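Local coordinates for protein histidine kinase (Methanosarcina mazei, PDB 3LI9) that probably senses extracellular signals and transfers phosphate from ATP to a protein histidine, this chain being its extracellular sensor domain of the Cache type, at residues L13-S18 and H237-D242; E20-Y25 and F252-K257; G78-A83 and D126-P131; G96-G101 and V120-S125. All coordinates share one frame; numbering follows the deposited sequence.

The four contacts fall into two groups at either end of this elongated extracellular sensor domain. Interactions 1 and 2 both join the long helix 13-48 to neighbouring strands of the four-stranded antiparallel sheet, and they touch through Ser18 and Phe252. Interaction 1 is a surface contact made by a tyrosine with a glutamate and a histidine. Interaction 2 is partly buried and rests on small residues and methylene groups. Interactions 3 and 4 lie in the half built round the larger antiparallel sheet, with centres about 9 Å apart. Interaction 3 is buried and interaction 4 is partly buried. Each has a tyrosine hydroxyl bound to a carboxylate, and Gln129 and Tyr127 connect them.

Interaction 1 of 4, residues L13-S18 and H237-D242; sequences LAYEKS and HVEIKD
The carboxylate of Glu239 is gripped at both oxygens. OE2 accepts from the hydroxyl of Tyr15, and OE1 forms a salt bridge with Lys269. The Tyr15 OH to Glu239 OE2 distance is modelled at 2.4 Å, which is very short, so its exact length is doubtful. The contact ties the first turns of the long helix 13-48 to strand 236-241, an outermost strand of the four-stranded antiparallel sheet. This helix-on-sheet packing belongs to the PDC fold of Cache sensor domains. The backbones stay well apart, with Tyr15 CA and His237 CA 9.2 Å from each other, and the long side chains bridge the distance. Tyr15 has CG anti to its carbonyl carbon (chi1 -82°), which sends the ring from the helix toward the strand. Glu239 reaches back with a chain that is extended beyond CG, and the two side chains cross at about a right angle. The carboxylate and phenol planes are 23° apart. Beside this bond the His237 imidazole meets the same tyrosine. Their ring centroids are 5.2 Å apart and the planes are inclined at 46°, with Tyr15 CD2 over one face of the imidazole. Ile250, Phe252 and Met272 also touch the Tyr15 side chain. A phenylalanine in place of Tyr15 would probably leave Glu239 OE2 without its hydroxyl donor and its carboxylate freer to turn about the Lys269 salt bridge. OE2 lies in the plane of the tyrosine ring on the CE2 side, 3.4 Å from Tyr15 CE2.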
# COMPACT_ATOMS: atom_id res chain seq x y z
N LEU A 13 -21.30 -21.92 14.55
CA LEU A 13 -21.72 -20.55 14.75
C LEU A 13 -20.47 -19.87 15.17
O LEU A 13 -20.29 -18.64 15.04
CB LEU A 13 -22.76 -20.42 15.86
CG LEU A 13 -24.18 -20.58 15.29
CD1 LEU A 13 -25.22 -20.41 16.40
CD2 LEU A 13 -24.48 -19.65 14.07
N ALA A 14 -19.60 -20.72 15.66
CA ALA A 14 -18.33 -20.31 16.13
C ALA A 14 -17.44 -19.89 14.91
O ALA A 14 -16.83 -18.79 14.90
CB ALA A 14 -17.73 -21.46 16.87
N TYR A 15 -17.41 -20.75 13.90
CA TYR A 15 -16.68 -20.47 12.68
C TYR A 15 -17.28 -19.18 12.05
O TYR A 15 -16.55 -18.28 11.61
CB TYR A 15 -16.78 -21.60 11.68
CG TYR A 15 -15.81 -22.77 11.89
CD1 TYR A 15 -16.13 -23.80 12.78
CD2 TYR A 15 -14.62 -22.86 11.17
CE1 TYR A 15 -15.26 -24.87 12.97
CE2 TYR A 15 -13.76 -23.92 11.31
CZ TYR A 15 -14.08 -24.93 12.23
OH TYR A 15 -13.24 -26.00 12.46
N GLU A 16 -18.61 -19.13 12.00
CA GLU A 16 -19.28 -18.07 11.25
C GLU A 16 -19.07 -16.71 11.90
O GLU A 16 -18.90 -15.70 11.21
CB GLU A 16 -20.78 -18.39 11.13
CG GLU A 16 -21.06 -19.26 9.93
CD GLU A 16 -22.48 -19.83 9.92
OE1 GLU A 16 -23.21 -19.61 10.92
OE2 GLU A 16 -22.83 -20.48 8.90
N LYS A 17 -19.02 -16.67 13.22
CA LYS A 17 -18.76 -15.42 13.83
C LYS A 17 -17.35 -14.96 13.50
O LYS A 17 -17.10 -13.73 13.44
CB LYS A 17 -18.94 -15.50 15.34
CG LYS A 17 -18.27 -14.39 16.13
CD LYS A 17 -18.22 -14.83 17.60
CE LYS A 17 -17.14 -14.14 18.39
NZ LYS A 17 -17.58 -12.81 18.95
N SER A 18 -16.42 -15.92 13.39
CA SER A 18 -15.01 -15.54 13.22
C SER A 18 -14.81 -15.04 11.78
O SER A 18 -14.01 -14.09 11.57
CB SER A 18 -14.01 -16.72 13.58
OG SER A 18 -14.05 -16.90 14.97
N HIS A 237 -10.69 -20.23 5.18
CA HIS A 237 -9.99 -20.51 6.42
C HIS A 237 -9.25 -21.86 6.26
O HIS A 237 -9.59 -22.68 5.40
CB HIS A 237 -10.85 -20.49 7.68
CG HIS A 237 -12.06 -21.38 7.61
ND1 HIS A 237 -12.05 -22.71 8.04
CD2 HIS A 237 -13.31 -21.12 7.19
CE1 HIS A 237 -13.27 -23.22 7.87
NE2 HIS A 237 -14.05 -22.27 7.36
N VAL A 238 -8.14 -21.99 6.95
CA VAL A 238 -7.39 -23.29 6.97
C VAL A 238 -7.23 -23.74 8.39
O VAL A 238 -7.17 -22.94 9.30
CB VAL A 238 -6.01 -23.22 6.28
CG1 VAL A 238 -6.18 -23.06 4.81
CG2 VAL A 238 -5.10 -22.10 6.96
N GLU A 239 -7.14 -25.08 8.63
CA GLU A 239 -6.94 -25.61 9.97
C GLU A 239 -5.57 -26.26 10.03
O GLU A 239 -5.22 -26.99 9.14
CB GLU A 239 -7.95 -26.70 10.26
CG GLU A 239 -9.34 -26.15 10.04
CD GLU A 239 -10.39 -26.80 10.91
OE1 GLU A 239 -10.03 -27.67 11.74
OE2 GLU A 239 -11.58 -26.42 10.76
N ILE A 240 -4.81 -25.93 11.06
CA ILE A 240 -3.38 -26.34 11.09
C ILE A 240 -3.09 -27.05 12.39
O ILE A 240 -3.26 -26.49 13.44
CB ILE A 240 -2.48 -25.12 11.03
CG1 ILE A 240 -2.92 -24.19 9.88
CG2 ILE A 240 -1.01 -25.53 10.91
CD1 ILE A 240 -2.08 -22.89 9.77
N LYS A 241 -2.67 -28.31 12.35
CA LYS A 241 -2.50 -28.97 13.65
C LYS A 241 -1.01 -28.95 13.98
O LYS A 241 -0.19 -29.30 13.14
CB LYS A 241 -3.03 -30.39 13.58
CG LYS A 241 -2.68 -31.21 14.82
CD LYS A 241 -3.06 -32.65 14.61
CE LYS A 241 -2.99 -33.49 15.87
NZ LYS A 241 -3.30 -34.94 15.48
N ASP A 242 -0.65 -28.50 15.16
CA ASP A 242 0.74 -28.34 15.48
C ASP A 242 1.21 -29.70 15.96
O ASP A 242 0.65 -30.21 16.94
CB ASP A 242 0.90 -27.30 16.60
CG ASP A 242 2.37 -27.02 16.96
OD1 ASP A 242 3.12 -27.96 17.36
OD2 ASP A 242 2.81 -25.85 16.82

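Interaction 2 of 4, residues E20-Y25 and F252-K257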
# COMPACT_ATOMS: atom_id res chain seq x y z
N GLU A 20 -17.05 -13.58 10.00
CA GLU A 20 -17.66 -12.21 9.90
C GLU A 20 -16.76 -11.20 10.59
O GLU A 20 -16.64 -10.09 10.11
CB GLU A 20 -19.01 -12.13 10.59
CG GLU A 20 -20.01 -12.94 9.86
CD GLU A 20 -20.38 -12.35 8.52
OE1 GLU A 20 -20.22 -11.12 8.25
OE2 GLU A 20 -20.88 -13.09 7.74
N MSE A 21 -16.13 -11.59 11.70
CA MSE A 21 -15.17 -10.69 12.36
C MSE A 21 -13.98 -10.34 11.45
O MSE A 21 -13.54 -9.17 11.38
CB MSE A 21 -14.59 -11.32 13.66
CG MSE A 21 -13.77 -10.27 14.35
SE MSE A 21 -13.21 -11.14 16.08
CE MSE A 21 -14.72 -10.70 17.11
N ALA A 22 -13.41 -11.37 10.83
CA ALA A 22 -12.26 -11.17 9.91
C ALA A 22 -12.72 -10.25 8.75
O ALA A 22 -11.93 -9.36 8.34
CB ALA A 22 -11.79 -12.49 9.33
N GLY A 23 -13.94 -10.46 8.27
CA GLY A 23 -14.44 -9.63 7.10
C GLY A 23 -14.65 -8.20 7.57
O GLY A 23 -14.27 -7.23 6.86
N ASN A 24 -15.19 -8.08 8.78
CA ASN A 24 -15.38 -6.75 9.38
C ASN A 24 -14.07 -5.97 9.48
O ASN A 24 -13.96 -4.82 8.98
CB ASN A 24 -16.06 -6.96 10.74
CG ASN A 24 -16.56 -5.68 11.36
OD1 ASN A 24 -16.33 -4.58 10.82
ND2 ASN A 24 -17.22 -5.79 12.53
N TYR A 25 -13.04 -6.58 10.06
CA TYR A 25 -11.77 -5.88 10.17
C TYR A 25 -11.15 -5.66 8.79
O TYR A 25 -10.57 -4.61 8.58
CB TYR A 25 -10.75 -6.65 11.02
CG TYR A 25 -10.98 -6.52 12.53
CD1 TYR A 25 -10.86 -5.26 13.14
CD2 TYR A 25 -11.28 -7.64 13.30
CE1 TYR A 25 -11.04 -5.12 14.49
CE2 TYR A 25 -11.43 -7.52 14.67
CZ TYR A 25 -11.32 -6.27 15.25
OH TYR A 25 -11.48 -6.09 16.63
N PHE A 252 -8.31 -17.65 9.76
CA PHE A 252 -9.37 -17.10 8.94
C PHE A 252 -8.81 -15.90 8.17
O PHE A 252 -8.15 -15.04 8.80
CB PHE A 252 -10.50 -16.61 9.75
CG PHE A 252 -11.19 -17.67 10.58
CD1 PHE A 252 -12.33 -18.29 10.07
CD2 PHE A 252 -10.72 -17.95 11.86
CE1 PHE A 252 -13.00 -19.28 10.90
CE2 PHE A 252 -11.38 -18.89 12.68
CZ PHE A 252 -12.48 -19.55 12.18
N TYR A 253 -8.93 -15.92 6.86
CA TYR A 253 -8.34 -14.79 6.11
C TYR A 253 -9.44 -14.20 5.22
O TYR A 253 -10.23 -14.94 4.59
CB TYR A 253 -7.14 -15.18 5.29
CG TYR A 253 -7.32 -16.46 4.46
CD1 TYR A 253 -7.77 -16.41 3.15
CD2 TYR A 253 -7.13 -17.71 5.08
CE1 TYR A 253 -7.95 -17.61 2.41
CE2 TYR A 253 -7.34 -18.90 4.36
CZ TYR A 253 -7.72 -18.86 3.08
OH TYR A 253 -7.93 -20.09 2.44
N GLU A 254 -9.49 -12.86 5.15
CA GLU A 254 -10.55 -12.21 4.33
C GLU A 254 -9.90 -11.06 3.60
O GLU A 254 -9.06 -10.33 4.13
CB GLU A 254 -11.70 -11.69 5.20
CG GLU A 254 -12.60 -12.80 5.76
CD GLU A 254 -13.38 -13.48 4.67
OE1 GLU A 254 -13.54 -12.96 3.56
OE2 GLU A 254 -13.85 -14.59 4.96
N PRO A 255 -10.21 -10.91 2.29
CA PRO A 255 -9.52 -9.94 1.47
C PRO A 255 -9.86 -8.51 1.78
O PRO A 255 -11.01 -8.18 2.09
CB PRO A 255 -9.96 -10.29 0.04
CG PRO A 255 -11.26 -10.99 0.22
CD PRO A 255 -11.14 -11.78 1.51
N VAL A 256 -8.82 -7.70 1.61
CA VAL A 256 -8.95 -6.22 1.67
C VAL A 256 -9.06 -5.77 0.26
O VAL A 256 -8.12 -5.90 -0.46
CB VAL A 256 -7.66 -5.69 2.35
CG1 VAL A 256 -7.61 -4.14 2.28
CG2 VAL A 256 -7.70 -6.12 3.84
N LYS A 257 -10.24 -5.24 -0.13
CA LYS A 257 -10.60 -5.00 -1.54
C LYS A 257 -9.53 -4.18 -2.26
O LYS A 257 -9.21 -4.46 -3.40
CB LYS A 257 -11.95 -4.21 -1.50
CG LYS A 257 -12.66 -4.05 -2.77
CD LYS A 257 -14.09 -3.49 -2.45
CE LYS A 257 -14.77 -3.07 -3.72
NZ LYS A 257 -14.00 -1.92 -4.27
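Ala22 and Glu254 have the most surface buried in this contact, and Gly23 comes next. Ala22 points its methyl at the strand, and CB sits 3.7 Å from CG of Glu254. The same Glu254 CG lies 3.7 Å from Gly23 N, so one methylene rests against both the alanine side chain and the helix backbone. Glu254 CB is also close to the helix, 3.9 Å from Gly23 CA. These small residues go with a close approach: the axes of the short segments, helix 20-25 and strand 252-256, come within 7.4 Å, and their directions differ by 29°. The nearest CA atoms, those of Gly23 and Glu254, are 5.4 Å apart. Glu254 holds CG beside its backbone N (chi1 -73°), and the chain then bends at chi2. CB and CG therefore face the helix while the carboxylate leads away. Two residues earlier on the same strand, Phe252 CB meets Ala22 CB at 4.3 Å. The Phe252 ring turns off to pack on Ser18 and Val267. In the fold, the contact lays the long N-terminal helix along an inner strand of the four-stranded Cache sheet. Ile19 on the same helix also touches Glu254. The chemistry is that of van der Waals contact: the acidic residue lends its aliphatic part to the interface, and its charge takes no direct part in it.

Interaction 3 of 4, residues G78-A83 and D126-P131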
# COMPACT_ATOMS: atom_id res chain seq x y z
N GLY A 78 5.00 12.55 -11.50
CA GLY A 78 6.18 12.23 -12.31
C GLY A 78 5.67 12.23 -13.77
O GLY A 78 4.72 11.57 -14.07
N TYR A 79 6.30 13.03 -14.64
CA TYR A 79 5.86 13.15 -16.04
C TYR A 79 6.89 12.58 -17.05
O TYR A 79 8.08 12.52 -16.78
CB TYR A 79 5.67 14.60 -16.37
CG TYR A 79 4.37 15.16 -15.81
CD1 TYR A 79 4.27 15.54 -14.47
CD2 TYR A 79 3.24 15.32 -16.65
CE1 TYR A 79 3.04 16.08 -13.99
CE2 TYR A 79 2.03 15.86 -16.15
CZ TYR A 79 1.96 16.20 -14.83
OH TYR A 79 0.78 16.82 -14.37
N GLU A 80 6.34 12.12 -18.16
CA GLU A 80 7.15 11.79 -19.34
C GLU A 80 7.88 13.02 -19.82
O GLU A 80 7.57 14.16 -19.55
CB GLU A 80 6.20 11.29 -20.45
CG GLU A 80 5.49 10.01 -20.18
CD GLU A 80 6.44 8.81 -20.26
OE1 GLU A 80 6.72 8.35 -21.38
OE2 GLU A 80 6.90 8.32 -19.21
N PRO A 81 8.93 12.82 -20.62
CA PRO A 81 9.69 13.94 -21.16
C PRO A 81 8.81 14.95 -21.88
O PRO A 81 8.03 14.58 -22.76
CB PRO A 81 10.65 13.23 -22.15
CG PRO A 81 10.90 11.94 -21.50
CD PRO A 81 9.50 11.52 -20.97
N ASP A 82 8.90 16.21 -21.45
CA ASP A 82 8.21 17.36 -21.96
C ASP A 82 6.67 17.32 -21.85
O ASP A 82 6.00 18.20 -22.38
CB ASP A 82 8.62 17.60 -23.41
CG ASP A 82 9.94 18.34 -23.50
OD1 ASP A 82 10.29 19.11 -22.59
OD2 ASP A 82 10.64 18.14 -24.48
N ALA A 83 6.16 16.38 -21.05
CA ALA A 83 4.67 16.11 -20.99
C ALA A 83 3.90 17.05 -20.07
O ALA A 83 2.66 17.18 -20.18
CB ALA A 83 4.31 14.62 -20.76
N ASP A 126 8.17 -0.06 -10.45
CA ASP A 126 6.76 -0.29 -10.65
C ASP A 126 5.86 0.87 -10.28
O ASP A 126 4.79 0.97 -10.82
CB ASP A 126 6.31 -1.47 -9.80
CG ASP A 126 6.78 -2.78 -10.35
OD1 ASP A 126 7.19 -2.83 -11.55
OD2 ASP A 126 6.73 -3.77 -9.57
N TYR A 127 6.21 1.69 -9.30
CA TYR A 127 5.26 2.75 -8.97
C TYR A 127 4.94 3.60 -10.20
O TYR A 127 3.86 4.24 -10.29
CB TYR A 127 5.81 3.63 -7.85
CG TYR A 127 6.93 4.62 -8.27
CD1 TYR A 127 6.65 5.92 -8.56
CD2 TYR A 127 8.28 4.23 -8.30
CE1 TYR A 127 7.62 6.80 -8.89
CE2 TYR A 127 9.29 5.13 -8.63
CZ TYR A 127 8.95 6.42 -8.93
OH TYR A 127 9.92 7.34 -9.25
N TYR A 128 5.91 3.69 -11.12
CA TYR A 128 5.71 4.49 -12.36
C TYR A 128 5.45 3.59 -13.52
O TYR A 128 4.56 3.86 -14.31
CB TYR A 128 6.96 5.34 -12.68
CG TYR A 128 6.81 6.38 -13.78
CD1 TYR A 128 6.73 7.74 -13.46
CD2 TYR A 128 6.86 6.04 -15.12
CE1 TYR A 128 6.65 8.72 -14.43
CE2 TYR A 128 6.74 7.00 -16.10
CZ TYR A 128 6.66 8.33 -15.78
OH TYR A 128 6.61 9.30 -16.76
N GLN A 129 6.23 2.50 -13.64
CA GLN A 129 6.12 1.63 -14.83
C GLN A 129 4.81 0.84 -14.86
O GLN A 129 4.27 0.57 -15.93
CB GLN A 129 7.31 0.66 -14.94
CG GLN A 129 8.66 1.36 -15.23
CD GLN A 129 8.63 2.17 -16.51
OE1 GLN A 129 8.27 1.66 -17.54
NE2 GLN A 129 9.02 3.44 -16.45
N LEU A 130 4.26 0.47 -13.71
CA LEU A 130 3.00 -0.30 -13.80
C LEU A 130 1.84 0.56 -14.32
O LEU A 130 1.11 0.13 -15.21
CB LEU A 130 2.62 -0.99 -12.49
CG LEU A 130 3.38 -2.26 -12.08
CD1 LEU A 130 2.77 -2.81 -10.77
CD2 LEU A 130 3.34 -3.31 -13.22
N PRO A 131 1.64 1.77 -13.77
CA PRO A 131 0.60 2.58 -14.40
C PRO A 131 0.86 2.89 -15.86
O PRO A 131 -0.09 3.01 -16.64
CB PRO A 131 0.66 3.90 -13.62
CG PRO A 131 1.12 3.49 -12.26
CD PRO A 131 2.06 2.31 -12.46
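Tyr128 points from helix 126-134 toward the end of strand 74-79, and its side chain and that of Glu80 cross obliquely. The carboxylate and ring planes are 34° apart. Glu80 OE2 lies in the ring plane at its edge and accepts from Tyr128 OH at 2.7 Å, using its anti lone pair. Tyr128 CG stands anti to the backbone N (chi1 -170°), which carries the ring across to the strand. The Glu80 chain bends at chi2 (-72°) and brings its carboxylate to the hydroxyl. Further back, Tyr128 CE1 lies 3.5 Å from Gly78 O. A side chain on Gly78 would be tight here, since it would point at the ring. The contact is buried and joins helix to sheet in the half of the Cache domain with the larger antiparallel sheet. Glu80 starts a type II turn that leaves the strand. A leucine in place of Tyr128 would probably leave Glu80 OE2 without this donor and open a gap beside Gly78. The other oxygen, Glu80 OE1, forms a salt bridge with Lys132, on the helix of Tyr128. One carboxylate thus takes a neutral hydroxyl and a cation, which is likely to keep it ionised and fixed in rotation.

Interaction 4 of 4, residues G96-G101 and V120-S125; sequences GHDSTG and VHYDSS
The Tyr122 ring is met at its edge by the carboxylate of Asp98, with OD2 lying in the ring plane. The two flat groups are turned 37° against each other, and their side chains come from opposite directions. Tyr122 OH gives a hydrogen bond of 2.6 Å to Asp98 OD2, on its syn lone pair. Asp98 opens an Asx turn within a type I beta turn that runs to Gly101. This loop precedes strand 105-108 in the larger antiparallel sheet of the Cache domain, and the loop of Tyr122 leads into helix 126-134. Asp98 CG sits between the backbone N and the carbonyl carbon (chi1 67°). From there the carboxylate can serve its own turn and the tyrosine at once. Its second oxygen, OD1, accepts two bonds from Thr100. The hydroxyl Thr100 OG1 reaches Asp98 OD1 at 2.7 Å along the syn lone pair. The amide Thr100 N meets Asp98 OD1 at 3.0 Å from above the carboxylate plane, 41° out of it. Three bonds therefore fix how the carboxylate is turned. Thr100 OG1 in turn accepts from the backbone N of Arg102. The Arg102 side chain packs on Tyr122 and also makes a salt bridge with Asp123, so it links the two loops a second time. Val104, Tyr127 and Tyr128 also touch Tyr122, which is buried although much of its loop is exposed. Near the bond, the methyl Thr100 CG2 lies 3.7 Å from Tyr122 OH.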
# COMPACT_ATOMS: atom_id res chain seq x y z
N GLY A 96 14.12 20.70 -6.77
CA GLY A 96 13.12 19.64 -6.94
C GLY A 96 13.27 18.83 -8.20
O GLY A 96 12.45 17.96 -8.45
N HIS A 97 14.33 19.10 -9.00
CA HIS A 97 14.47 18.44 -10.35
C HIS A 97 15.80 17.70 -10.43
O HIS A 97 16.71 17.91 -9.56
CB HIS A 97 14.45 19.55 -11.41
CG HIS A 97 13.08 20.13 -11.60
ND1 HIS A 97 12.53 21.04 -10.72
CD2 HIS A 97 12.17 19.96 -12.60
CE1 HIS A 97 11.34 21.43 -11.18
NE2 HIS A 97 11.09 20.77 -12.29
N ASP A 98 15.92 16.87 -11.46
CA ASP A 98 17.19 16.18 -11.71
C ASP A 98 17.75 16.63 -13.08
O ASP A 98 17.34 17.61 -13.65
CB ASP A 98 17.00 14.65 -11.58
CG ASP A 98 16.13 14.07 -12.65
OD1 ASP A 98 15.88 14.74 -13.68
OD2 ASP A 98 15.63 12.95 -12.42
N SER A 99 18.77 15.90 -13.57
CA SER A 99 19.47 16.43 -14.76
C SER A 99 18.63 16.28 -16.06
O SER A 99 19.03 16.78 -17.10
CB SER A 99 20.78 15.64 -14.92
OG SER A 99 20.40 14.31 -15.22
N THR A 100 17.48 15.61 -16.01
CA THR A 100 16.59 15.52 -17.20
C THR A 100 15.72 16.79 -17.35
O THR A 100 15.25 17.09 -18.42
CB THR A 100 15.64 14.29 -17.14
OG1 THR A 100 14.67 14.52 -16.11
CG2 THR A 100 16.35 13.00 -16.88
N GLY A 101 15.41 17.49 -16.24
CA GLY A 101 14.47 18.61 -16.35
C GLY A 101 12.99 18.11 -16.34
O GLY A 101 12.09 18.95 -16.35
N VAL A 120 13.21 9.24 -7.99
CA VAL A 120 14.36 8.45 -8.55
C VAL A 120 13.76 7.14 -9.09
O VAL A 120 12.67 6.67 -8.63
CB VAL A 120 15.56 8.25 -7.52
CG1 VAL A 120 16.68 7.53 -8.18
CG2 VAL A 120 16.15 9.57 -7.13
N HIS A 121 14.41 6.55 -10.11
CA HIS A 121 13.97 5.24 -10.63
C HIS A 121 12.65 5.21 -11.34
O HIS A 121 12.00 4.16 -11.49
CB HIS A 121 13.97 4.20 -9.51
CG HIS A 121 15.28 4.08 -8.78
ND1 HIS A 121 16.49 4.10 -9.43
CD2 HIS A 121 15.56 3.94 -7.46
CE1 HIS A 121 17.47 4.00 -8.55
NE2 HIS A 121 16.93 3.90 -7.35
N TYR A 122 12.18 6.38 -11.79
CA TYR A 122 10.90 6.39 -12.45
C TYR A 122 10.95 5.63 -13.81
O TYR A 122 9.92 5.17 -14.34
CB TYR A 122 10.43 7.85 -12.62
CG TYR A 122 11.47 8.81 -13.05
CD1 TYR A 122 11.81 8.94 -14.40
CD2 TYR A 122 12.12 9.63 -12.12
CE1 TYR A 122 12.78 9.85 -14.78
CE2 TYR A 122 13.06 10.56 -12.49
CZ TYR A 122 13.38 10.65 -13.83
OH TYR A 122 14.32 11.52 -14.21
N ASP A 123 12.14 5.55 -14.37
CA ASP A 123 12.28 4.81 -15.62
C ASP A 123 12.22 3.29 -15.42
O ASP A 123 11.96 2.55 -16.37
CB ASP A 123 13.58 5.21 -16.31
CG ASP A 123 13.45 6.51 -17.10
OD1 ASP A 123 12.33 7.04 -17.31
OD2 ASP A 123 14.50 7.01 -17.53
N SER A 124 12.44 2.80 -14.20
CA SER A 124 12.41 1.35 -13.96
C SER A 124 11.48 0.81 -12.85
O SER A 124 11.08 -0.37 -12.91
CB SER A 124 13.85 0.87 -13.72
OG SER A 124 14.33 1.45 -12.51
N SER A 125 11.12 1.60 -11.86
CA SER A 125 10.30 1.05 -10.75
C SER A 125 8.81 0.95 -11.04
O SER A 125 8.26 1.77 -11.73
CB SER A 125 10.47 1.87 -9.48
OG SER A 125 11.84 1.81 -9.06